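Local coordinates for protein beta-N-acetylhexosaminidase (PDB 5BU9) that probably hydrolyses terminal non-reducing N-acetyl-D-hexosamine residues from N-acetyl-beta-D-hexosaminides, as a family 3 glycoside hydrolase, at residues V11-M16 / R332-K337; V76-E81 / S124-N129; A131-V136 / V182-P187; A225-T230 / D262-T267. One frame throughout, in Å; residues are numbered along the deposited sequence.

Contact 1: residues V11-M16 / R332-K337; sequences VGQLFM and RVLAAK
Gln13 and Lys337 meet where the two ends of a TIM-barrel chain come together: the turn from helix 7-12 into barrel strand 15-20 lies against the last turn of helix 320-336 and the residue just after it. The hydrogen bond between them runs from Lys337 NZ to Gln13 OE1 over 2.8 Å. The ammonium approaches from beside the amide oxygen, with 136° at OE1, and sits a little out of the carbonyl plane. Gln13 bends at chi2 (-68°), while Lys337 reaches in with a chain extended beyond CG. Around this polar link methyl groups close in. Leu334 CD2 stands 3.9 Å from Gln13 OE1, its side chain crossing that of Gln13 at about a right angle. Val333 presses CG1 against the backbone instead, 3.6 Å from Gln13 O, and turns its other methyl, CG2, to Leu14 CD2 in an apolar contact at a looser 4.2 Å. A leucine in place of Gln13 would have no amide oxygen to offer and would probably bury an apolar branch against the ammonium of Lys337, costing it one of its acceptors.

Further out, Lys337 NZ also bonds Pro73 O, Gly38 O and Asn39 OD1, a cluster of oxygens that ties the C-terminal end to Pro73 and to the start of strand 39-43. Leu14 continues onto Val326 and Ala329 of the same terminal helix. What sets Gln13 and Leu14 in place is a type I turn from Gly12 to Phe15, closed by Phe15 N to Gly12 O at 3.3 Å.

Contact 2: residues V76-E81 / S124-N129; sequences VATDQE and SGINLN
Val76-Thr78 and Leu128-Asn129 run side by side as parallel strands of the barrel, Ala77 paired with Leu128 and Thr78 with Asn129, and Val76 O takes two backbone donors, Asn127 N at 2.9 Å and Leu128 N at 3.0 Å. The next rung is Thr78 N to Leu128 O.

At both ends of this short ladder an asparagine side chain takes over. Asn127 OD1 receives Val76 N at 2.8 Å; its CG sits between the backbone N and carbonyl carbon (chi1 55°), which swings the amide back onto the neighbouring strand. Beyond the break at Asp79, Asn129 grips both polar backbone atoms of Gln80. Its OD1 accepts Gln80 N at 2.9 Å, in plane and on a lone pair, while its ND2 gives a nearly straight bond (166°) to Gln80 O at 2.9 Å, from above that carbonyl's plane.

On the Thr78 side of the sheet, Ile126 CD1 reaches both Val76 and Thr78, 3.8 Å from Val76 CG1 and close to Thr78 CG2, the side chains crossing at about a right angle. Ala77 and Leu128 pack CB to CB on the other side. The chain leaves helix 107-123 through a Schellman motif with Gly125 as its C-prime residue, at positive phi, before it reaches strand 128-129.

The chemistry implies a seam mended by neutral carboxamides: where regular pairing stops, they satisfy peptide groups without bringing in charge.

Contact 3: residues A131-V136 / V182-P187; sequences APVMDV and VIKHFP
Asp135 and His185 form a His-carboxylate hydrogen bond beside a bound glycerol that is hydrogen-bonded to His185 NE2 and probably marks the sugar pocket. Asp135 OD2 accepts His185 ND1 at 2.8 Å through its syn lone pair, and carboxylate and imidazole are nearly coplanar, 3° apart. The other oxygen, OD1, is met from above the carboxylate plane by His185 N at 3.0 Å, and also takes Leu189 N. With an alanine at Asp135, the ring would probably be free to turn about chi2 and both His185 N and Leu189 N would lose their acceptor. Lys184 CG lies over the centre of the ring on one face, 3.7 Å above it.

Lys184 and His185 open the Lys-His-Phe-Pro sequence at the end of TIM-barrel strand 180-186, familiar in family 3 N-acetylhexosaminidases; the Lys184-His185 peptide is cis. The loop 131-136 follows this strand through Met134 N to Lys184 O at 2.7 Å and Lys184 N to Pro132 O at 3.3 Å. Val133 CG2 crosses the lysine chain at a slant, 3.8 Å from Lys184 CE, whose NZ goes on to Leu130 O, Glu81 and the glycerol. On the other side of the strand, Met134 SE touches Ile183 CG2 at 3.4 Å.

Contact 4: residues A225-T230 / D262-T267; sequences AAFVMT and DGVVVT
Strands 227-230 and 264-267 are adjacent parallel strands of the TIM barrel, crossing at -30°, with Phe227-Met229 and Val264-Val266 in register one for one. Helix 248-258, which lies between them along the chain, packs on their outer face.

Four backbone hydrogen bonds hold the pair. The carbonyl of Ala226 takes Val264 N at 2.9 Å in an almost straight bond (176°), Val264 O takes Val228 N, Val228 O takes Val266 N at 2.8 Å, and Val266 O takes Thr230 N. CA-H...O contacts fill in the steps, among them Phe227 CA to Val264 O and Met229 CA to Val266 O. Gly263 leads into the second strand where a CB would collide with Ala226 O.

Apolar contacts divide between the faces. On one, Phe227 and Val264 lie side by side and point the same way, CD2 of the ring 3.5 Å from Val264 CG1, while Val266 CG2 comes to the ring edge at 4.1 Å from the same CD2. Ala336 of helix 320-336 continues this layer. On the helix 248-258 face, where Leu255 touches Val228 and Val265, Thr230 crosses Val265 at about a right angle, its CG2 3.8 Å from Val265 CG1.

Met229 also reaches the end of the second strand: its chain runs straight to SE, then bends at chi3 (-73°), setting CE 3.6 Å from Thr267 O.

All four contacts reach the same barrel sheet, and contacts 2, 3 and 4 are nested within the chain that contact 1 closes. Contacts 3 and 4 are joined by neighbouring strands 180-186 and 227-230: Ile183 O lies 2.8 Å from Met229 N and Phe186 N 2.7 Å from Met229 O, both probable hydrogen bonds. Contact 2 joins contact 3 through the salt bridge of Glu81 OE2 with Lys184 NZ, 2.7 Å, close to the glycerol that Asp79, Lys184 and His185 all bond. Contact 1 is farther off, its centre about 20 Å from that of contact 3, yet it touches contact 4 at Ala336 CB and Phe227 CZ (3.7 Å) and contact 2 at Met16 SE and Ala77 CB.

Contact 1: residues V11-M16 / R332-K337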
loop_
_atom_site.group_PDB
_atom_site.type_symbol
_atom_site.label_atom_id
_atom_site.label_comp_id
_atom_site.label_asym_id
_atom_site.label_seq_id
_atom_site.Cartn_x
_atom_site.Cartn_y
_atom_site.Cartn_z
ATOM N N VAL A 11 -9.017 -12.534 9.818
ATOM C CA VAL A 11 -8.255 -12.792 8.612
ATOM C C VAL A 11 -8.709 -11.832 7.500
ATOM O O VAL A 11 -7.887 -11.203 6.832
ATOM C CB VAL A 11 -8.401 -14.240 8.175
ATOM C CG1 VAL A 11 -7.782 -14.408 6.808
ATOM C CG2 VAL A 11 -7.711 -15.135 9.158
ATOM N N GLY A 12 -10.020 -11.690 7.338
ATOM C CA GLY A 12 -10.576 -10.819 6.321
ATOM C C GLY A 12 -10.032 -9.414 6.433
ATOM O O GLY A 12 -9.788 -8.759 5.425
ATOM N N GLN A 13 -9.776 -8.952 7.649
ATOM C CA GLN A 13 -9.199 -7.611 7.802
ATOM C C GLN A 13 -7.771 -7.448 7.257
ATOM O O GLN A 13 -7.317 -6.312 7.087
ATOM C CB GLN A 13 -9.199 -7.214 9.279
ATOM C CG GLN A 13 -10.553 -7.086 9.828
ATOM C CD GLN A 13 -11.294 -5.912 9.241
ATOM O OE1 GLN A 13 -10.782 -4.791 9.218
ATOM N NE2 GLN A 13 -12.501 -6.166 8.744
ATOM N N LEU A 14 -7.066 -8.574 7.049
ATOM C CA LEU A 14 -5.675 -8.606 6.569
ATOM C C LEU A 14 -5.568 -8.588 5.037
ATOM O O LEU A 14 -4.479 -8.778 4.471
ATOM C CB LEU A 14 -4.953 -9.844 7.129
ATOM C CG LEU A 14 -5.061 -10.080 8.644
ATOM C CD1 LEU A 14 -4.143 -11.236 9.035
ATOM C CD2 LEU A 14 -4.712 -8.811 9.442
ATOM N N PHE A 15 -6.693 -8.358 4.356
ATOM C CA PHE A 15 -6.683 -8.299 2.896
ATOM C C PHE A 15 -7.266 -7.002 2.334
ATOM O O PHE A 15 -8.182 -6.405 2.907
ATOM C CB PHE A 15 -7.441 -9.485 2.308
ATOM C CG PHE A 15 -6.687 -10.780 2.381
ATOM C CD1 PHE A 15 -6.688 -11.538 3.551
ATOM C CD2 PHE A 15 -5.986 -11.248 1.288
ATOM C CE1 PHE A 15 -6.001 -12.737 3.628
ATOM C CE2 PHE A 15 -5.293 -12.456 1.346
ATOM C CZ PHE A 15 -5.303 -13.205 2.517
HETATM N N MSE A 16 -6.707 -6.572 1.207
HETATM C CA MSE A 16 -7.229 -5.436 0.472
HETATM C C MSE A 16 -7.505 -5.889 -0.968
HETATM O O MSE A 16 -6.578 -6.200 -1.715
HETATM C CB MSE A 16 -6.261 -4.243 0.529
HETATM C CG MSE A 16 -6.852 -2.952 -0.096
HETATM SE SE MSE A 16 -5.654 -1.417 0.040
HETATM C CE MSE A 16 -6.201 -0.770 1.787
ATOM N N ARG A 332 -3.569 -4.465 14.653
ATOM C CA ARG A 332 -3.011 -3.227 14.064
ATOM C C ARG A 332 -3.975 -2.617 13.086
ATOM O O ARG A 332 -4.125 -1.392 13.022
ATOM C CB ARG A 332 -1.686 -3.465 13.347
ATOM C CG ARG A 332 -0.613 -4.009 14.296
ATOM C CD ARG A 332 0.728 -4.195 13.643
ATOM N NE ARG A 332 1.569 -5.018 14.489
ATOM C CZ ARG A 332 1.894 -6.282 14.246
ATOM N NH1 ARG A 332 1.495 -6.873 13.127
ATOM N NH2 ARG A 332 2.662 -6.950 15.111
ATOM N N VAL A 333 -4.618 -3.479 12.311
ATOM C CA VAL A 333 -5.552 -3.005 11.317
ATOM C C VAL A 333 -6.777 -2.361 11.988
ATOM O O VAL A 333 -7.155 -1.250 11.615
ATOM C CB VAL A 333 -5.952 -4.113 10.375
ATOM C CG1 VAL A 333 -7.066 -3.617 9.432
ATOM C CG2 VAL A 333 -4.719 -4.595 9.587
ATOM N N LEU A 334 -7.357 -3.009 13.006
ATOM C CA LEU A 334 -8.512 -2.410 13.665
ATOM C C LEU A 334 -8.124 -1.105 14.359
ATOM O O LEU A 334 -8.873 -0.128 14.330
ATOM C CB LEU A 334 -9.147 -3.381 14.661
ATOM C CG LEU A 334 -9.652 -4.655 13.992
ATOM C CD1 LEU A 334 -10.075 -5.661 15.032
ATOM C CD2 LEU A 334 -10.800 -4.354 13.068
ATOM N N ALA A 335 -6.949 -1.073 14.974
ATOM C CA ALA A 335 -6.491 0.157 15.627
ATOM C C ALA A 335 -6.279 1.293 14.618
ATOM O O ALA A 335 -6.541 2.443 14.929
ATOM C CB ALA A 335 -5.223 -0.092 16.388
ATOM N N ALA A 336 -5.801 0.979 13.412
ATOM C CA ALA A 336 -5.661 2.022 12.401
ATOM C C ALA A 336 -7.050 2.493 11.954
ATOM O O ALA A 336 -7.205 3.600 11.482
ATOM C CB ALA A 336 -4.852 1.523 11.212
ATOM N N LYS A 337 -8.067 1.649 12.091
ATOM C CA LYS A 337 -9.430 2.075 11.789
ATOM C C LYS A 337 -10.168 2.711 12.984
ATOM O O LYS A 337 -11.349 3.045 12.873
ATOM C CB LYS A 337 -10.242 0.893 11.276
ATOM C CG LYS A 337 -9.716 0.305 9.978
ATOM C CD LYS A 337 -10.532 -0.948 9.606
ATOM C CE LYS A 337 -10.210 -1.394 8.199
ATOM N NZ LYS A 337 -11.107 -2.442 7.678
#

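Contact 2: residues V76-E81 / S124-N129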
loop_
_atom_site.group_PDB
_atom_site.type_symbol
_atom_site.label_atom_id
_atom_site.label_comp_id
_atom_site.label_asym_id
_atom_site.label_seq_id
_atom_site.Cartn_x
_atom_site.Cartn_y
_atom_site.Cartn_z
ATOM N N VAL A 76 -10.679 2.327 2.222
ATOM C CA VAL A 76 -10.936 2.486 0.798
ATOM C C VAL A 76 -9.750 3.244 0.216
ATOM O O VAL A 76 -9.571 4.440 0.470
ATOM C CB VAL A 76 -12.253 3.240 0.525
ATOM C CG1 VAL A 76 -12.540 3.211 -0.937
ATOM C CG2 VAL A 76 -13.400 2.660 1.324
ATOM N N ALA A 77 -8.934 2.535 -0.538
ATOM C CA ALA A 77 -7.673 3.064 -1.009
ATOM C C ALA A 77 -7.697 3.234 -2.491
ATOM O O ALA A 77 -8.463 2.550 -3.178
ATOM C CB ALA A 77 -6.523 2.106 -0.628
ATOM N N THR A 78 -6.839 4.113 -3.003
ATOM C CA THR A 78 -6.519 4.084 -4.431
ATOM C C THR A 78 -5.076 4.569 -4.596
ATOM O O THR A 78 -4.418 4.933 -3.619
ATOM C CB THR A 78 -7.509 4.930 -5.298
ATOM O OG1 THR A 78 -7.218 4.720 -6.678
ATOM C CG2 THR A 78 -7.367 6.401 -5.016
ATOM N N ASP A 79 -4.582 4.529 -5.824
ATOM C CA ASP A 79 -3.259 5.058 -6.175
ATOM C C ASP A 79 -3.344 6.483 -6.685
ATOM O O ASP A 79 -3.478 6.675 -7.913
ATOM C CB ASP A 79 -2.593 4.220 -7.283
ATOM C CG ASP A 79 -1.837 3.002 -6.752
ATOM O OD1 ASP A 79 -1.731 2.809 -5.513
ATOM O OD2 ASP A 79 -1.339 2.234 -7.603
ATOM N N GLN A 80 -3.241 7.477 -5.790
ATOM C CA GLN A 80 -3.347 8.872 -6.238
ATOM C C GLN A 80 -2.024 9.589 -5.938
ATOM O O GLN A 80 -1.960 10.432 -5.068
ATOM C CB GLN A 80 -4.543 9.581 -5.576
ATOM C CG GLN A 80 -5.007 10.889 -6.286
ATOM C CD GLN A 80 -5.944 10.652 -7.485
ATOM O OE1 GLN A 80 -5.879 9.616 -8.126
ATOM N NE2 GLN A 80 -6.832 11.611 -7.767
ATOM N N GLU A 81 -0.965 9.230 -6.655
ATOM C CA GLU A 81 0.351 9.864 -6.466
ATOM C C GLU A 81 0.425 11.180 -7.202
ATOM O O GLU A 81 1.023 12.137 -6.712
ATOM C CB GLU A 81 1.502 8.967 -6.968
ATOM C CG GLU A 81 1.639 7.603 -6.273
ATOM C CD GLU A 81 2.605 6.676 -7.002
ATOM O OE1 GLU A 81 3.536 7.149 -7.690
ATOM O OE2 GLU A 81 2.412 5.455 -6.923
ATOM N N SER A 124 -14.855 11.625 -2.696
ATOM C CA SER A 124 -15.219 10.473 -3.518
ATOM C C SER A 124 -15.208 9.189 -2.686
ATOM O O SER A 124 -15.277 8.091 -3.237
ATOM C CB SER A 124 -14.278 10.335 -4.721
ATOM O OG SER A 124 -13.001 9.860 -4.321
ATOM N N GLY A 125 -15.114 9.332 -1.363
ATOM C CA GLY A 125 -15.163 8.190 -0.451
ATOM C C GLY A 125 -13.859 7.446 -0.170
ATOM O O GLY A 125 -13.838 6.417 0.525
ATOM N N ILE A 126 -12.762 7.956 -0.711
ATOM C CA ILE A 126 -11.432 7.401 -0.463
ATOM C C ILE A 126 -10.980 7.854 0.926
ATOM O O ILE A 126 -11.140 9.033 1.252
ATOM C CB ILE A 126 -10.423 7.885 -1.541
ATOM C CG1 ILE A 126 -10.872 7.415 -2.919
ATOM C CG2 ILE A 126 -8.963 7.505 -1.172
ATOM C CD1 ILE A 126 -10.863 5.926 -3.074
ATOM N N ASN A 127 -10.415 6.958 1.740
ATOM C CA ASN A 127 -9.811 7.392 3.007
ATOM C C ASN A 127 -8.375 6.914 3.156
ATOM O O ASN A 127 -7.759 7.141 4.184
ATOM C CB ASN A 127 -10.631 6.927 4.222
ATOM C CG ASN A 127 -10.862 5.424 4.241
ATOM O OD1 ASN A 127 -10.088 4.649 3.672
ATOM N ND2 ASN A 127 -11.958 5.009 4.868
ATOM N N LEU A 128 -7.844 6.239 2.139
ATOM C CA LEU A 128 -6.444 5.851 2.195
ATOM C C LEU A 128 -5.808 6.065 0.834
ATOM O O LEU A 128 -6.343 5.606 -0.180
ATOM C CB LEU A 128 -6.290 4.391 2.643
ATOM C CG LEU A 128 -4.843 3.969 2.877
ATOM C CD1 LEU A 128 -4.218 4.798 4.028
ATOM C CD2 LEU A 128 -4.763 2.475 3.166
ATOM N N ASN A 129 -4.690 6.792 0.811
ATOM C CA ASN A 129 -3.915 6.973 -0.425
ATOM C C ASN A 129 -2.660 6.094 -0.381
ATOM O O ASN A 129 -1.880 6.170 0.570
ATOM C CB ASN A 129 -3.540 8.453 -0.612
ATOM C CG ASN A 129 -3.116 8.794 -2.045
ATOM O OD1 ASN A 129 -3.078 7.934 -2.913
ATOM N ND2 ASN A 129 -2.803 10.082 -2.294
#

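Contact 3: residues A131-V136 / V182-P187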
loop_
_atom_site.group_PDB
_atom_site.type_symbol
_atom_site.label_atom_id
_atom_site.label_comp_id
_atom_site.label_asym_id
_atom_site.label_seq_id
_atom_site.Cartn_x
_atom_site.Cartn_y
_atom_site.Cartn_z
ATOM N N ALA A 131 0.339 6.344 -1.279
ATOM C CA ALA A 131 1.282 7.405 -1.646
ATOM C C ALA A 131 1.527 8.116 -0.316
ATOM O O ALA A 131 0.708 7.987 0.566
ATOM C CB ALA A 131 0.676 8.357 -2.718
ATOM N N PRO A 132 2.623 8.880 -0.158
ATOM C CA PRO A 132 3.626 9.249 -1.156
ATOM C C PRO A 132 4.719 8.201 -1.338
ATOM O O PRO A 132 5.030 7.449 -0.423
ATOM C CB PRO A 132 4.214 10.533 -0.576
ATOM C CG PRO A 132 4.170 10.273 0.950
ATOM C CD PRO A 132 2.916 9.474 1.168
ATOM N N VAL A 133 5.301 8.184 -2.528
ATOM C CA VAL A 133 6.551 7.477 -2.809
ATOM C C VAL A 133 7.721 8.109 -2.063
ATOM O O VAL A 133 8.061 9.263 -2.288
ATOM C CB VAL A 133 6.831 7.470 -4.319
ATOM C CG1 VAL A 133 8.225 7.014 -4.603
ATOM C CG2 VAL A 133 5.825 6.596 -5.039
HETATM N N MSE A 134 8.358 7.356 -1.182
HETATM C CA MSE A 134 9.540 7.874 -0.505
HETATM C C MSE A 134 10.800 7.137 -0.937
HETATM O O MSE A 134 11.830 7.205 -0.265
HETATM C CB MSE A 134 9.359 7.801 1.005
HETATM C CG MSE A 134 8.156 8.605 1.458
HETATM SE SE MSE A 134 8.183 9.019 3.353
HETATM C CE MSE A 134 9.428 10.528 3.284
ATOM N N ASP A 135 10.698 6.440 -2.067
ATOM C CA ASP A 135 11.832 5.811 -2.695
ATOM C C ASP A 135 12.792 6.921 -3.062
ATOM O O ASP A 135 12.353 8.000 -3.428
ATOM C CB ASP A 135 11.425 5.034 -3.962
ATOM C CG ASP A 135 10.535 3.845 -3.672
ATOM O OD1 ASP A 135 10.851 3.046 -2.749
ATOM O OD2 ASP A 135 9.519 3.715 -4.393
ATOM N N VAL A 136 14.091 6.673 -2.976
ATOM C CA VAL A 136 15.059 7.671 -3.407
ATOM C C VAL A 136 15.784 7.178 -4.645
ATOM O O VAL A 136 16.342 6.093 -4.624
ATOM C CB VAL A 136 16.047 8.001 -2.280
ATOM C CG1 VAL A 136 17.064 8.968 -2.767
ATOM C CG2 VAL A 136 15.315 8.607 -1.111
ATOM N N VAL A 182 0.119 5.960 2.720
ATOM C CA VAL A 182 0.974 4.788 2.844
ATOM C C VAL A 182 2.324 5.102 2.224
ATOM O O VAL A 182 2.405 5.259 1.021
ATOM C CB VAL A 182 0.343 3.598 2.151
ATOM C CG1 VAL A 182 1.235 2.359 2.305
ATOM C CG2 VAL A 182 -1.090 3.364 2.715
ATOM N N ILE A 183 3.389 5.230 3.009
ATOM C CA ILE A 183 4.673 5.553 2.369
ATOM C C ILE A 183 5.196 4.277 1.695
ATOM O O ILE A 183 5.025 3.174 2.225
ATOM C CB ILE A 183 5.677 6.175 3.377
ATOM C CG1 ILE A 183 5.923 5.257 4.560
ATOM C CG2 ILE A 183 5.141 7.503 3.908
ATOM C CD1 ILE A 183 7.069 5.735 5.400
ATOM N N LYS A 184 5.769 4.406 0.503
ATOM C CA LYS A 184 6.137 3.222 -0.297
ATOM C C LYS A 184 7.419 3.519 -1.111
ATOM O O LYS A 184 7.715 4.695 -1.344
ATOM C CB LYS A 184 4.965 2.844 -1.192
ATOM C CG LYS A 184 4.601 3.874 -2.270
ATOM C CD LYS A 184 3.318 3.417 -2.949
ATOM C CE LYS A 184 3.052 4.166 -4.229
ATOM N NZ LYS A 184 1.718 3.801 -4.859
ATOM N N HIS A 185 8.210 2.519 -1.505
ATOM C CA HIS A 185 8.047 1.097 -1.197
ATOM C C HIS A 185 9.262 0.600 -0.423
ATOM O O HIS A 185 10.343 0.474 -0.985
ATOM C CB HIS A 185 7.919 0.251 -2.489
ATOM C CG HIS A 185 7.036 0.843 -3.540
ATOM N ND1 HIS A 185 7.360 1.993 -4.227
ATOM C CD2 HIS A 185 5.854 0.416 -4.055
ATOM C CE1 HIS A 185 6.409 2.259 -5.108
ATOM N NE2 HIS A 185 5.485 1.312 -5.031
ATOM N N PHE A 186 9.077 0.291 0.850
ATOM C CA PHE A 186 10.179 -0.034 1.742
ATOM C C PHE A 186 10.824 -1.369 1.350
ATOM O O PHE A 186 10.122 -2.342 1.081
ATOM C CB PHE A 186 9.664 -0.083 3.187
ATOM C CG PHE A 186 10.731 -0.203 4.193
ATOM C CD1 PHE A 186 11.292 0.930 4.747
ATOM C CD2 PHE A 186 11.180 -1.442 4.598
ATOM C CE1 PHE A 186 12.286 0.848 5.699
ATOM C CE2 PHE A 186 12.205 -1.541 5.570
ATOM C CZ PHE A 186 12.751 -0.395 6.107
ATOM N N PRO A 187 12.160 -1.435 1.337
ATOM C CA PRO A 187 13.138 -0.420 1.790
ATOM C C PRO A 187 13.623 0.566 0.721
ATOM O O PRO A 187 14.559 1.343 0.979
ATOM C CB PRO A 187 14.319 -1.281 2.282
ATOM C CG PRO A 187 14.281 -2.498 1.352
ATOM C CD PRO A 187 12.787 -2.745 1.057
#

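Contact 4: residues A225-T230 / D262-T267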
loop_
_atom_site.group_PDB
_atom_site.type_symbol
_atom_site.label_atom_id
_atom_site.label_comp_id
_atom_site.label_asym_id
_atom_site.label_seq_id
_atom_site.Cartn_x
_atom_site.Cartn_y
_atom_site.Cartn_z
ATOM N N ALA A 225 3.888 8.504 10.045
ATOM C CA ALA A 225 3.330 7.538 9.090
ATOM C C ALA A 225 2.595 6.391 9.804
ATOM O O ALA A 225 3.111 5.840 10.765
ATOM C CB ALA A 225 4.431 6.986 8.208
ATOM N N ALA A 226 1.394 6.054 9.335
ATOM C CA ALA A 226 0.533 5.061 9.979
ATOM C C ALA A 226 0.489 3.762 9.182
ATOM O O ALA A 226 0.017 2.739 9.682
ATOM C CB ALA A 226 -0.875 5.617 10.141
ATOM N N PHE A 227 0.919 3.850 7.922
ATOM C CA PHE A 227 0.966 2.726 6.967
ATOM C C PHE A 227 2.274 2.802 6.192
ATOM O O PHE A 227 2.689 3.885 5.736
ATOM C CB PHE A 227 -0.190 2.754 5.947
ATOM C CG PHE A 227 -1.567 2.610 6.549
ATOM C CD1 PHE A 227 -2.186 3.691 7.172
ATOM C CD2 PHE A 227 -2.264 1.398 6.449
ATOM C CE1 PHE A 227 -3.468 3.570 7.729
ATOM C CE2 PHE A 227 -3.542 1.251 7.007
ATOM C CZ PHE A 227 -4.153 2.338 7.657
ATOM N N VAL A 228 2.905 1.648 6.021
ATOM C CA VAL A 228 4.085 1.512 5.178
ATOM C C VAL A 228 3.847 0.366 4.206
ATOM O O VAL A 228 3.406 -0.719 4.611
ATOM C CB VAL A 228 5.363 1.261 6.004
ATOM C CG1 VAL A 228 6.515 0.943 5.071
ATOM C CG2 VAL A 228 5.678 2.470 6.925
HETATM N N MSE A 229 4.160 0.591 2.937
HETATM C CA MSE A 229 4.120 -0.487 1.937
HETATM C C MSE A 229 5.517 -1.043 1.631
HETATM O O MSE A 229 6.485 -0.295 1.482
HETATM C CB MSE A 229 3.455 -0.015 0.636
HETATM C CG MSE A 229 3.520 -1.046 -0.462
HETATM SE SE MSE A 229 2.718 -0.430 -2.131
HETATM C CE MSE A 229 0.885 -0.495 -1.619
ATOM N N THR A 230 5.614 -2.362 1.547
ATOM C CA THR A 230 6.867 -3.048 1.246
ATOM C C THR A 230 6.972 -3.403 -0.251
ATOM O O THR A 230 5.959 -3.673 -0.917
ATOM C CB THR A 230 6.992 -4.342 2.067
ATOM O OG1 THR A 230 5.817 -5.125 1.831
ATOM C CG2 THR A 230 7.145 -4.048 3.605
ATOM N N ASP A 262 5.285 1.044 14.199
ATOM C CA ASP A 262 4.217 0.367 14.951
ATOM C C ASP A 262 2.892 0.203 14.192
ATOM O O ASP A 262 1.946 -0.408 14.715
ATOM C CB ASP A 262 3.913 1.149 16.246
ATOM C CG ASP A 262 4.956 0.935 17.315
ATOM O OD1 ASP A 262 5.643 -0.115 17.269
ATOM O OD2 ASP A 262 5.082 1.814 18.204
ATOM N N GLY A 263 2.802 0.793 12.998
ATOM C CA GLY A 263 1.541 0.881 12.282
ATOM C C GLY A 263 1.333 -0.304 11.369
ATOM O O GLY A 263 1.828 -1.407 11.639
ATOM N N VAL A 264 0.619 -0.073 10.275
ATOM C CA VAL A 264 0.171 -1.136 9.405
ATOM C C VAL A 264 1.104 -1.307 8.207
ATOM O O VAL A 264 1.414 -0.328 7.501
ATOM C CB VAL A 264 -1.265 -0.856 8.960
ATOM C CG1 VAL A 264 -1.645 -1.745 7.810
ATOM C CG2 VAL A 264 -2.227 -1.004 10.154
ATOM N N VAL A 265 1.581 -2.537 8.004
ATOM C CA VAL A 265 2.445 -2.880 6.883
ATOM C C VAL A 265 1.591 -3.466 5.750
ATOM O O VAL A 265 0.877 -4.447 5.952
ATOM C CB VAL A 265 3.541 -3.885 7.277
ATOM C CG1 VAL A 265 4.288 -4.358 6.028
ATOM C CG2 VAL A 265 4.493 -3.275 8.287
ATOM N N VAL A 266 1.681 -2.865 4.568
ATOM C CA VAL A 266 0.915 -3.275 3.385
ATOM C C VAL A 266 1.876 -3.843 2.364
ATOM O O VAL A 266 2.943 -3.265 2.158
ATOM C CB VAL A 266 0.137 -2.080 2.805
ATOM C CG1 VAL A 266 -0.822 -2.503 1.669
ATOM C CG2 VAL A 266 -0.609 -1.412 3.924
ATOM N N THR A 267 1.550 -4.984 1.753
ATOM C CA THR A 267 2.373 -5.470 0.641
ATOM C C THR A 267 2.137 -4.611 -0.587
ATOM O O THR A 267 1.082 -3.974 -0.738
ATOM C CB THR A 267 2.083 -6.939 0.216
ATOM O OG1 THR A 267 0.743 -7.031 -0.288
ATOM C CG2 THR A 267 2.284 -7.914 1.365
#